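Alpha-Amylase (Thermotoga maritima, PDB 2B5D) belongs to glycoside hydrolase family 57, combining a (beta/alpha)7-type barrel that lacks the eighth unit of a full TIM barrel with a largely helical C-terminal region. Local coordinates at residues W182-Q190 with A395-G403; F235-W246 with V343-F353. One frame throughout, in Å; residues are numbered along the deposited sequence.

Contact 1 of 2, residues W182-Q190 with A395-G403; sequences WLAECGYYQ and ATPADSSWG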
loop_
_atom_site.group_PDB
_atom_site.type_symbol
_atom_site.label_atom_id
_atom_site.label_comp_id
_atom_site.label_asym_id
_atom_site.label_seq_id
_atom_site.Cartn_x
_atom_site.Cartn_y
_atom_site.Cartn_z
ATOM N N TRP A 182 -32.671 -19.477 -2.543
ATOM C CA TRP A 182 -32.155 -18.351 -3.299
ATOM C C TRP A 182 -30.725 -18.691 -3.645
ATOM O O TRP A 182 -29.934 -18.929 -2.780
ATOM C CB TRP A 182 -32.192 -17.082 -2.434
ATOM C CG TRP A 182 -31.517 -15.894 -3.076
ATOM C CD1 TRP A 182 -30.207 -15.570 -3.007
ATOM C CD2 TRP A 182 -32.128 -14.920 -3.944
ATOM N NE1 TRP A 182 -29.955 -14.448 -3.740
ATOM C CE2 TRP A 182 -31.114 -14.022 -4.333
ATOM C CE3 TRP A 182 -33.431 -14.731 -4.444
ATOM C CZ2 TRP A 182 -31.364 -12.902 -5.164
ATOM C CZ3 TRP A 182 -33.690 -13.601 -5.293
ATOM C CH2 TRP A 182 -32.652 -12.731 -5.654
ATOM N N LEU A 183 -30.399 -18.705 -4.919
ATOM C CA LEU A 183 -29.043 -18.885 -5.341
ATOM C C LEU A 183 -28.301 -17.521 -5.261
ATOM O O LEU A 183 -28.831 -16.455 -5.652
ATOM C CB LEU A 183 -29.069 -19.386 -6.778
ATOM C CG LEU A 183 -30.099 -20.466 -7.197
ATOM C CD1 LEU A 183 -30.050 -20.697 -8.721
ATOM C CD2 LEU A 183 -29.825 -21.818 -6.469
ATOM N N ALA A 184 -27.072 -17.552 -4.776
ATOM C CA ALA A 184 -26.231 -16.344 -4.701
ATOM C C ALA A 184 -26.161 -15.696 -6.079
ATOM O O ALA A 184 -25.821 -16.385 -7.063
ATOM C CB ALA A 184 -24.840 -16.733 -4.240
ATOM N N GLU A 185 -26.504 -14.381 -6.142
ATOM C CA GLU A 185 -26.494 -13.590 -7.366
ATOM C C GLU A 185 -27.428 -14.118 -8.434
ATOM O O GLU A 185 -27.193 -13.892 -9.617
ATOM C CB GLU A 185 -25.074 -13.459 -7.981
ATOM C CG GLU A 185 -23.949 -12.894 -7.068
ATOM C CD GLU A 185 -24.363 -11.596 -6.368
ATOM O OE1 GLU A 185 -24.930 -10.695 -7.072
ATOM O OE2 GLU A 185 -24.123 -11.491 -5.135
ATOM N N CYS A 186 -28.466 -14.847 -8.033
ATOM C CA CYS A 186 -29.294 -15.647 -8.968
ATOM C C CYS A 186 -28.484 -16.455 -9.990
ATOM O O CYS A 186 -28.941 -16.690 -11.118
ATOM C CB CYS A 186 -30.375 -14.734 -9.639
ATOM S SG CYS A 186 -31.635 -14.283 -8.372
ATOM N N GLY A 187 -27.265 -16.822 -9.628
ATOM C CA GLY A 187 -26.400 -17.553 -10.533
ATOM C C GLY A 187 -27.002 -18.939 -10.805
ATOM O O GLY A 187 -27.104 -19.780 -9.927
ATOM N N TYR A 188 -27.436 -19.120 -12.030
ATOM C CA TYR A 188 -28.149 -20.279 -12.448
ATOM C C TYR A 188 -27.487 -20.687 -13.745
ATOM O O TYR A 188 -27.152 -19.834 -14.563
ATOM C CB TYR A 188 -29.649 -20.013 -12.674
ATOM C CG TYR A 188 -30.341 -21.314 -13.180
ATOM C CD1 TYR A 188 -30.758 -22.327 -12.269
ATOM C CD2 TYR A 188 -30.504 -21.553 -14.543
ATOM C CE1 TYR A 188 -31.374 -23.519 -12.730
ATOM C CE2 TYR A 188 -31.085 -22.728 -15.001
ATOM C CZ TYR A 188 -31.497 -23.713 -14.094
ATOM O OH TYR A 188 -32.091 -24.851 -14.584
ATOM N N TYR A 189 -27.230 -21.982 -13.875
ATOM C CA TYR A 189 -26.770 -22.574 -15.140
ATOM C C TYR A 189 -27.590 -23.843 -15.421
ATOM O O TYR A 189 -28.178 -24.448 -14.525
ATOM C CB TYR A 189 -25.258 -22.895 -15.123
ATOM C CG TYR A 189 -24.854 -23.947 -14.119
ATOM C CD1 TYR A 189 -24.591 -23.597 -12.784
ATOM C CD2 TYR A 189 -24.759 -25.287 -14.493
ATOM C CE1 TYR A 189 -24.200 -24.576 -11.832
ATOM C CE2 TYR A 189 -24.378 -26.261 -13.585
ATOM C CZ TYR A 189 -24.091 -25.902 -12.262
ATOM O OH TYR A 189 -23.742 -26.874 -11.383
ATOM N N GLN A 190 -27.626 -24.233 -16.674
ATOM C CA GLN A 190 -28.550 -25.280 -17.079
ATOM C C GLN A 190 -28.189 -26.645 -16.517
ATOM O O GLN A 190 -27.058 -27.113 -16.646
ATOM C CB GLN A 190 -28.599 -25.334 -18.598
ATOM C CG GLN A 190 -29.719 -24.577 -19.139
ATOM C CD GLN A 190 -29.883 -24.878 -20.577
ATOM O OE1 GLN A 190 -30.990 -25.153 -21.025
ATOM N NE2 GLN A 190 -28.774 -24.868 -21.332
ATOM N N ALA A 395 -40.857 -25.076 -18.635
ATOM C CA ALA A 395 -39.847 -24.432 -19.466
ATOM C C ALA A 395 -38.502 -24.696 -18.876
ATOM O O ALA A 395 -38.397 -25.001 -17.725
ATOM C CB ALA A 395 -40.130 -22.879 -19.574
ATOM N N THR A 396 -37.466 -24.613 -19.685
ATOM C CA THR A 396 -36.138 -24.645 -19.082
ATOM C C THR A 396 -35.423 -23.272 -19.114
ATOM O O THR A 396 -35.137 -22.767 -20.185
ATOM C CB THR A 396 -35.239 -25.842 -19.572
ATOM O OG1 THR A 396 -34.469 -25.453 -20.696
ATOM C CG2 THR A 396 -36.062 -27.004 -19.979
ATOM N N PRO A 397 -35.140 -22.699 -17.933
ATOM C CA PRO A 397 -34.446 -21.399 -17.808
ATOM C C PRO A 397 -33.059 -21.372 -18.447
ATOM O O PRO A 397 -32.352 -22.390 -18.467
ATOM C CB PRO A 397 -34.328 -21.210 -16.303
ATOM C CG PRO A 397 -35.349 -22.085 -15.714
ATOM C CD PRO A 397 -35.500 -23.250 -16.617
ATOM N N ALA A 398 -32.670 -20.210 -18.968
ATOM C CA ALA A 398 -31.393 -20.062 -19.625
ATOM C C ALA A 398 -30.346 -19.747 -18.544
ATOM O O ALA A 398 -30.699 -19.312 -17.465
ATOM C CB ALA A 398 -31.476 -18.979 -20.667
ATOM N N ASP A 399 -29.074 -20.046 -18.796
ATOM C CA ASP A 399 -27.981 -19.632 -17.901
ATOM C C ASP A 399 -28.098 -18.153 -17.647
ATOM O O ASP A 399 -28.252 -17.370 -18.595
ATOM C CB ASP A 399 -26.640 -19.836 -18.608
ATOM C CG ASP A 399 -26.150 -21.270 -18.552
ATOM O OD1 ASP A 399 -26.957 -22.179 -18.256
ATOM O OD2 ASP A 399 -24.924 -21.476 -18.787
ATOM N N SER A 400 -27.967 -17.754 -16.385
ATOM C CA SER A 400 -28.175 -16.384 -16.087
ATOM C C SER A 400 -27.792 -16.028 -14.658
ATOM O O SER A 400 -27.547 -16.928 -13.831
ATOM C CB SER A 400 -29.660 -16.096 -16.331
ATOM O OG SER A 400 -30.436 -16.766 -15.350
ATOM N N SER A 401 -27.681 -14.711 -14.399
ATOM C CA SER A 401 -27.680 -14.165 -13.043
ATOM C C SER A 401 -28.172 -12.700 -12.954
ATOM O O SER A 401 -28.231 -12.013 -13.944
ATOM C CB SER A 401 -26.314 -14.290 -12.369
ATOM O OG SER A 401 -25.352 -13.478 -12.961
ATOM N N TRP A 402 -28.518 -12.267 -11.752
ATOM C CA TRP A 402 -28.862 -10.894 -11.492
ATOM C C TRP A 402 -27.530 -10.149 -11.297
ATOM O O TRP A 402 -27.093 -9.940 -10.175
ATOM C CB TRP A 402 -29.755 -10.833 -10.250
ATOM C CG TRP A 402 -30.456 -9.522 -10.078
ATOM C CD1 TRP A 402 -30.517 -8.465 -10.993
ATOM C CD2 TRP A 402 -31.211 -9.104 -8.943
ATOM N NE1 TRP A 402 -31.273 -7.430 -10.474
ATOM C CE2 TRP A 402 -31.701 -7.789 -9.217
ATOM C CE3 TRP A 402 -31.520 -9.698 -7.719
ATOM C CZ2 TRP A 402 -32.489 -7.071 -8.296
ATOM C CZ3 TRP A 402 -32.288 -8.979 -6.805
ATOM C CH2 TRP A 402 -32.773 -7.678 -7.106
ATOM N N GLY A 403 -26.875 -9.782 -12.404
ATOM C CA GLY A 403 -25.421 -9.742 -12.399
ATOM C C GLY A 403 -24.674 -8.417 -12.475
ATOM O O GLY A 403 -24.984 -7.545 -13.319
#
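The loop that follows barrel strand 180-182 pairs with the distant 395-403 loop through a single antiparallel beta bridge, Tyr188 with Ser400, an isolated hydrogen-bonded pair between two loops of the family 57 fold. Its two bonds are short: Tyr188 N reaches Ser400 O at 2.8 Å, and Ser400 N returns to Tyr188 O at 2.9 Å, the latter nearly straight at 169°. Toward Trp402 the pairing thins, with Ser401 CA sending a CA-H...O contact to Cys186 O at 3.4 Å. Beyond it Trp402 N binds Glu185 O at 3.0 Å, coming from above the carbonyl plane rather than along a lone pair. Here the chain makes an inverse gamma turn centred on Trp402.

Side chains close both ends of the bridge. At one end, Trp182 was modelled in two conformers; in one of them the side chains of Trp182 and Trp402 cross at about a right angle and their indoles meet edge against edge, CH2 of Trp182 lying 3.8 Å from CE3 of Trp402. Cys186 packs alongside, its CB against the Trp402 CB, while His10 stacks on the Trp182 ring. Toward the other end, the Tyr188 ring swings beside its own carbonyl carbon, with CG anti to the backbone N (chi1 178°), and presents CE2 to Pro397 CB at 3.8 Å. Two carbonyl oxygens, of Pro397 and Ala398, border that same ring edge close to its plane, and the phenol OH is bonded to Asp193. Ser400 and Asp399 also pack against Gln244 and Val250 of the second subunit. Where the bridge runs out, a carboxylate takes over from the backbone: Asp399 OD1, met on its syn side, accepts Gln190 N at 2.7 Å.

Contact 2 of 2, residues F235-W246 with V343-F353; sequences FARDPESSEQVW and VIVAPFDAELF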
loop_
_atom_site.group_PDB
_atom_site.type_symbol
_atom_site.label_atom_id
_atom_site.label_comp_id
_atom_site.label_asym_id
_atom_site.label_seq_id
_atom_site.Cartn_x
_atom_site.Cartn_y
_atom_site.Cartn_z
ATOM N N PHE A 235 -39.208 -18.550 -10.272
ATOM C CA PHE A 235 -39.872 -17.230 -10.213
ATOM C C PHE A 235 -38.923 -16.191 -10.797
ATOM O O PHE A 235 -37.835 -16.071 -10.300
ATOM C CB PHE A 235 -40.122 -16.856 -8.774
ATOM C CG PHE A 235 -41.276 -17.592 -8.125
ATOM C CD1 PHE A 235 -41.067 -18.779 -7.412
ATOM C CD2 PHE A 235 -42.552 -17.107 -8.214
ATOM C CE1 PHE A 235 -42.139 -19.449 -6.781
ATOM C CE2 PHE A 235 -43.634 -17.769 -7.613
ATOM C CZ PHE A 235 -43.433 -18.921 -6.866
ATOM N N ALA A 236 -39.285 -15.509 -11.877
ATOM C CA ALA A 236 -38.386 -14.535 -12.464
ATOM C C ALA A 236 -38.698 -13.112 -11.962
ATOM O O ALA A 236 -39.862 -12.689 -11.831
ATOM C CB ALA A 236 -38.318 -14.615 -13.979
ATOM N N ARG A 237 -37.622 -12.430 -11.609
ATOM C CA ARG A 237 -37.597 -10.978 -11.273
ATOM C C ARG A 237 -38.442 -10.115 -12.221
ATOM O O ARG A 237 -38.218 -10.147 -13.436
ATOM C CB ARG A 237 -36.141 -10.503 -11.424
ATOM C CG ARG A 237 -35.648 -9.712 -10.333
ATOM C CD ARG A 237 -34.251 -9.302 -10.638
ATOM N NE ARG A 237 -34.185 -8.114 -11.496
ATOM C CZ ARG A 237 -33.706 -8.184 -12.716
ATOM N NH1 ARG A 237 -33.648 -7.135 -13.526
ATOM N NH2 ARG A 237 -33.296 -9.375 -13.118
ATOM N N ASP A 238 -39.327 -9.297 -11.664
ATOM C CA ASP A 238 -39.988 -8.208 -12.453
ATOM C C ASP A 238 -38.982 -7.080 -12.627
ATOM O O ASP A 238 -38.622 -6.420 -11.659
ATOM C CB ASP A 238 -41.264 -7.687 -11.737
ATOM C CG ASP A 238 -41.849 -6.410 -12.391
ATOM O OD1 ASP A 238 -41.588 -6.086 -13.587
ATOM O OD2 ASP A 238 -42.594 -5.743 -11.677
ATOM N N PRO A 239 -38.520 -6.864 -13.849
ATOM C CA PRO A 239 -37.480 -5.876 -14.074
ATOM C C PRO A 239 -38.016 -4.412 -13.936
ATOM O O PRO A 239 -37.224 -3.477 -13.851
ATOM C CB PRO A 239 -37.066 -6.136 -15.533
ATOM C CG PRO A 239 -38.355 -6.779 -16.176
ATOM C CD PRO A 239 -39.061 -7.457 -15.096
ATOM N N GLU A 240 -39.335 -4.242 -13.963
ATOM C CA GLU A 240 -39.991 -2.983 -13.663
ATOM C C GLU A 240 -39.942 -2.685 -12.184
ATOM O O GLU A 240 -40.084 -1.514 -11.798
ATOM C CB GLU A 240 -41.451 -2.983 -14.124
ATOM C CG GLU A 240 -41.594 -3.115 -15.590
ATOM C CD GLU A 240 -42.995 -2.763 -16.063
ATOM O OE1 GLU A 240 -43.295 -3.022 -17.247
ATOM O OE2 GLU A 240 -43.794 -2.232 -15.267
ATOM N N SER A 241 -39.755 -3.712 -11.350
ATOM C CA SER A 241 -39.524 -3.466 -9.931
ATOM C C SER A 241 -38.011 -3.589 -9.559
ATOM O O SER A 241 -37.669 -4.055 -8.496
ATOM C CB SER A 241 -40.404 -4.349 -9.052
ATOM O OG SER A 241 -41.779 -4.390 -9.444
ATOM N N SER A 242 -37.106 -3.166 -10.444
ATOM C CA SER A 242 -35.649 -3.275 -10.221
ATOM C C SER A 242 -35.064 -2.436 -9.080
ATOM O O SER A 242 -35.749 -1.613 -8.471
ATOM C CB SER A 242 -34.881 -2.881 -11.491
ATOM O OG SER A 242 -34.627 -1.451 -11.509
ATOM N N GLU A 243 -33.765 -2.657 -8.852
ATOM C CA GLU A 243 -32.851 -1.862 -7.987
ATOM C C GLU A 243 -32.981 -0.311 -8.041
ATOM O O GLU A 243 -32.869 0.357 -7.014
ATOM C CB GLU A 243 -31.406 -2.234 -8.365
ATOM C CG GLU A 243 -31.198 -2.444 -9.907
ATOM C CD GLU A 243 -31.052 -3.944 -10.320
ATOM O OE1 GLU A 243 -31.651 -4.365 -11.346
ATOM O OE2 GLU A 243 -30.309 -4.687 -9.621
ATOM N N GLN A 244 -33.193 0.243 -9.236
ATOM C CA GLN A 244 -33.400 1.688 -9.423
ATOM C C GLN A 244 -34.513 2.332 -8.597
ATOM O O GLN A 244 -34.340 3.452 -8.085
ATOM C CB GLN A 244 -33.527 2.037 -10.893
ATOM C CG GLN A 244 -32.175 2.299 -11.471
ATOM C CD GLN A 244 -32.178 2.640 -12.931
ATOM O OE1 GLN A 244 -32.255 1.761 -13.781
ATOM N NE2 GLN A 244 -32.026 3.920 -13.236
ATOM N N VAL A 245 -35.625 1.646 -8.393
ATOM C CA VAL A 245 -36.643 2.231 -7.513
ATOM C C VAL A 245 -36.172 2.508 -6.076
ATOM O O VAL A 245 -36.727 3.374 -5.395
ATOM C CB VAL A 245 -38.052 1.574 -7.647
ATOM C CG1 VAL A 245 -38.035 0.264 -8.477
ATOM C CG2 VAL A 245 -38.757 1.428 -6.317
ATOM N N TRP A 246 -35.091 1.841 -5.655
ATOM C CA TRP A 246 -34.493 2.039 -4.322
ATOM C C TRP A 246 -33.162 2.754 -4.322
ATOM O O TRP A 246 -32.503 2.838 -3.293
ATOM C CB TRP A 246 -34.335 0.705 -3.639
ATOM C CG TRP A 246 -35.531 -0.100 -3.814
ATOM C CD1 TRP A 246 -35.610 -1.301 -4.421
ATOM C CD2 TRP A 246 -36.866 0.262 -3.448
ATOM N NE1 TRP A 246 -36.910 -1.739 -4.441
ATOM C CE2 TRP A 246 -37.703 -0.797 -3.838
ATOM C CE3 TRP A 246 -37.436 1.381 -2.825
ATOM C CZ2 TRP A 246 -39.083 -0.784 -3.617
ATOM C CZ3 TRP A 246 -38.803 1.385 -2.596
ATOM C CH2 TRP A 246 -39.608 0.307 -2.994
ATOM N N VAL A 343 -48.125 -12.610 -11.217
ATOM C CA VAL A 343 -47.386 -12.556 -9.966
ATOM C C VAL A 343 -46.125 -11.749 -10.182
ATOM O O VAL A 343 -45.333 -11.995 -11.068
ATOM C CB VAL A 343 -47.317 -13.915 -9.124
ATOM C CG1 VAL A 343 -47.922 -15.079 -9.843
ATOM C CG2 VAL A 343 -45.933 -14.203 -8.533
ATOM N N ILE A 344 -46.045 -10.666 -9.442
ATOM C CA ILE A 344 -45.044 -9.647 -9.708
ATOM C C ILE A 344 -43.983 -9.951 -8.699
ATOM O O ILE A 344 -44.249 -9.912 -7.459
ATOM C CB ILE A 344 -45.675 -8.212 -9.584
ATOM C CG1 ILE A 344 -46.672 -8.014 -10.752
ATOM C CG2 ILE A 344 -44.593 -7.183 -9.520
ATOM C CD1 ILE A 344 -47.760 -6.926 -10.556
ATOM N N VAL A 345 -42.821 -10.371 -9.206
ATOM C CA VAL A 345 -41.741 -10.780 -8.268
ATOM C C VAL A 345 -40.712 -9.662 -8.116
ATOM O O VAL A 345 -40.037 -9.247 -9.104
ATOM C CB VAL A 345 -41.028 -12.129 -8.636
ATOM C CG1 VAL A 345 -39.954 -12.521 -7.513
ATOM C CG2 VAL A 345 -42.055 -13.264 -8.827
ATOM N N ALA A 346 -40.616 -9.183 -6.886
ATOM C CA ALA A 346 -39.768 -8.009 -6.575
ATOM C C ALA A 346 -38.812 -8.277 -5.388
ATOM O O ALA A 346 -39.217 -8.184 -4.210
ATOM C CB ALA A 346 -40.664 -6.774 -6.317
ATOM N N PRO A 347 -37.585 -8.737 -5.702
ATOM C CA PRO A 347 -36.547 -9.018 -4.736
ATOM C C PRO A 347 -35.596 -7.853 -4.458
ATOM O O PRO A 347 -35.115 -7.189 -5.386
ATOM C CB PRO A 347 -35.759 -10.144 -5.391
ATOM C CG PRO A 347 -35.863 -9.863 -6.799
ATOM C CD PRO A 347 -37.170 -9.168 -7.049
ATOM N N PHE A 348 -35.304 -7.653 -3.182
ATOM C CA PHE A 348 -34.349 -6.644 -2.790
ATOM C C PHE A 348 -33.437 -7.193 -1.752
ATOM O O PHE A 348 -33.837 -8.003 -0.925
ATOM C CB PHE A 348 -35.098 -5.396 -2.288
ATOM C CG PHE A 348 -36.201 -5.009 -3.206
ATOM C CD1 PHE A 348 -37.525 -5.118 -2.819
ATOM C CD2 PHE A 348 -35.899 -4.653 -4.540
ATOM C CE1 PHE A 348 -38.538 -4.797 -3.710
ATOM C CE2 PHE A 348 -36.894 -4.351 -5.442
ATOM C CZ PHE A 348 -38.232 -4.418 -5.032
ATOM N N ASP A 349 -32.195 -6.738 -1.834
ATOM C CA ASP A 349 -31.276 -6.794 -0.728
ATOM C C ASP A 349 -31.892 -6.288 0.577
ATOM O O ASP A 349 -32.355 -5.171 0.637
ATOM C CB ASP A 349 -30.082 -5.952 -1.092
ATOM C CG ASP A 349 -28.827 -6.641 -0.800
ATOM O OD1 ASP A 349 -28.311 -7.351 -1.709
ATOM O OD2 ASP A 349 -28.389 -6.495 0.371
ATOM N N ALA A 350 -31.909 -7.103 1.611
ATOM C CA ALA A 350 -32.592 -6.726 2.867
ATOM C C ALA A 350 -32.120 -5.417 3.526
ATOM O O ALA A 350 -32.938 -4.673 4.095
ATOM C CB ALA A 350 -32.523 -7.851 3.877
ATOM N N GLU A 351 -30.809 -5.163 3.459
ATOM C CA GLU A 351 -30.170 -4.035 4.148
ATOM C C GLU A 351 -30.508 -2.705 3.507
ATOM O O GLU A 351 -30.323 -1.646 4.138
ATOM C CB GLU A 351 -28.642 -4.181 4.198
ATOM C CG GLU A 351 -27.984 -4.724 2.906
ATOM C CD GLU A 351 -27.657 -6.231 3.040
ATOM O OE1 GLU A 351 -26.453 -6.610 2.903
ATOM O OE2 GLU A 351 -28.605 -7.025 3.316
ATOM N N LEU A 352 -30.977 -2.763 2.251
ATOM C CA LEU A 352 -31.558 -1.613 1.610
ATOM C C LEU A 352 -32.710 -1.076 2.476
ATOM O O LEU A 352 -32.981 0.112 2.440
ATOM C CB LEU A 352 -32.028 -1.917 0.174
ATOM C CG LEU A 352 -31.087 -2.305 -1.005
ATOM C CD1 LEU A 352 -31.843 -2.393 -2.355
ATOM C CD2 LEU A 352 -29.819 -1.441 -1.169
ATOM N N PHE A 353 -33.365 -1.923 3.277
ATOM C CA PHE A 353 -34.507 -1.454 4.078
ATOM C C PHE A 353 -34.126 -1.319 5.537
ATOM O O PHE A 353 -34.022 -2.308 6.275
ATOM C CB PHE A 353 -35.777 -2.334 3.883
ATOM C CG PHE A 353 -36.293 -2.343 2.462
ATOM C CD1 PHE A 353 -35.901 -3.348 1.564
ATOM C CD2 PHE A 353 -37.117 -1.317 1.994
ATOM C CE1 PHE A 353 -36.339 -3.343 0.224
ATOM C CE2 PHE A 353 -37.568 -1.301 0.656
ATOM C CZ PHE A 353 -37.173 -2.321 -0.229
HETATM O O HOH W 1 -42.204 -10.775 -11.696
#
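Strand 233-236 and strand 343-349 are not paired in the barrel sheet; the two segments draw together around one direct backbone bond, Asp238 N to Val345 O, 2.7 Å long and nearly straight at 167°, with the donor in the carbonyl plane. Next to it a water sits between the segments, 2.6 Å from Val345 N, from which it accepts, and 3.0 Å from Ala236 O. The water links the end of strand 233-236 to strand 343-349, and the direct bond ties the loop just after it to the same strand.

Side chains pack around this join. Phe235 CD2 touches Val345 CG2 at 3.9 Å, and the Arg237 side chain crosses Pro347 at about a right angle, its CG 3.5 Å from Pro347 CG, while the guanidinium goes on to a salt bridge with Asp207 and a cation-pi contact with Trp402. The Asp238 carboxylate, with CG anti to the backbone N (chi1 171°), lies alongside Ile344, and its OD2 is 3.3 Å from CG2. Farther on, an aromatic cluster joins the 3-10 segment 243-246 to Phe348 near the end of strand 343-349 and to Phe353 beyond the turn that follows. Phe353 turns its edge to a face of the Trp246 indole, planes 69° apart, and its CZ stands 4.0 Å from CE2; Val245 covers the opposite face. Trp246 in turn points an edge at the face of Phe348, although these two are modelled too tightly for detail.

The buried Asp238 carboxylate is well supplied with donors: OD1 accepts Glu240 N in an Asx turn and bonds Tyr223 OH, and OD2 takes Ser241 OG and Gln330 NE2. Such bonds would favour its ionised form.

In the fold
From the N terminus the chain lays down strands 3-11, 53-57 and 137-142 before strand 180-182 leads into the first half of contact 1. Contact 2 then opens at strand 233-236 and closes at strand 343-349, after the long helix 309-338. Only after that does residue range 395-403 come back to 182-190, leaving contact 2 nested inside the loop that contact 1 closes. The smaller loop brings strand 233-236 and the turns after it against strand 343-349; the larger ties a barrel loop to the segment before helix 418-436. The two contacts touch as well: Trp402 NE1 probably bonds to Glu243 OE1 (3.2 Å), and both meet the second subunit.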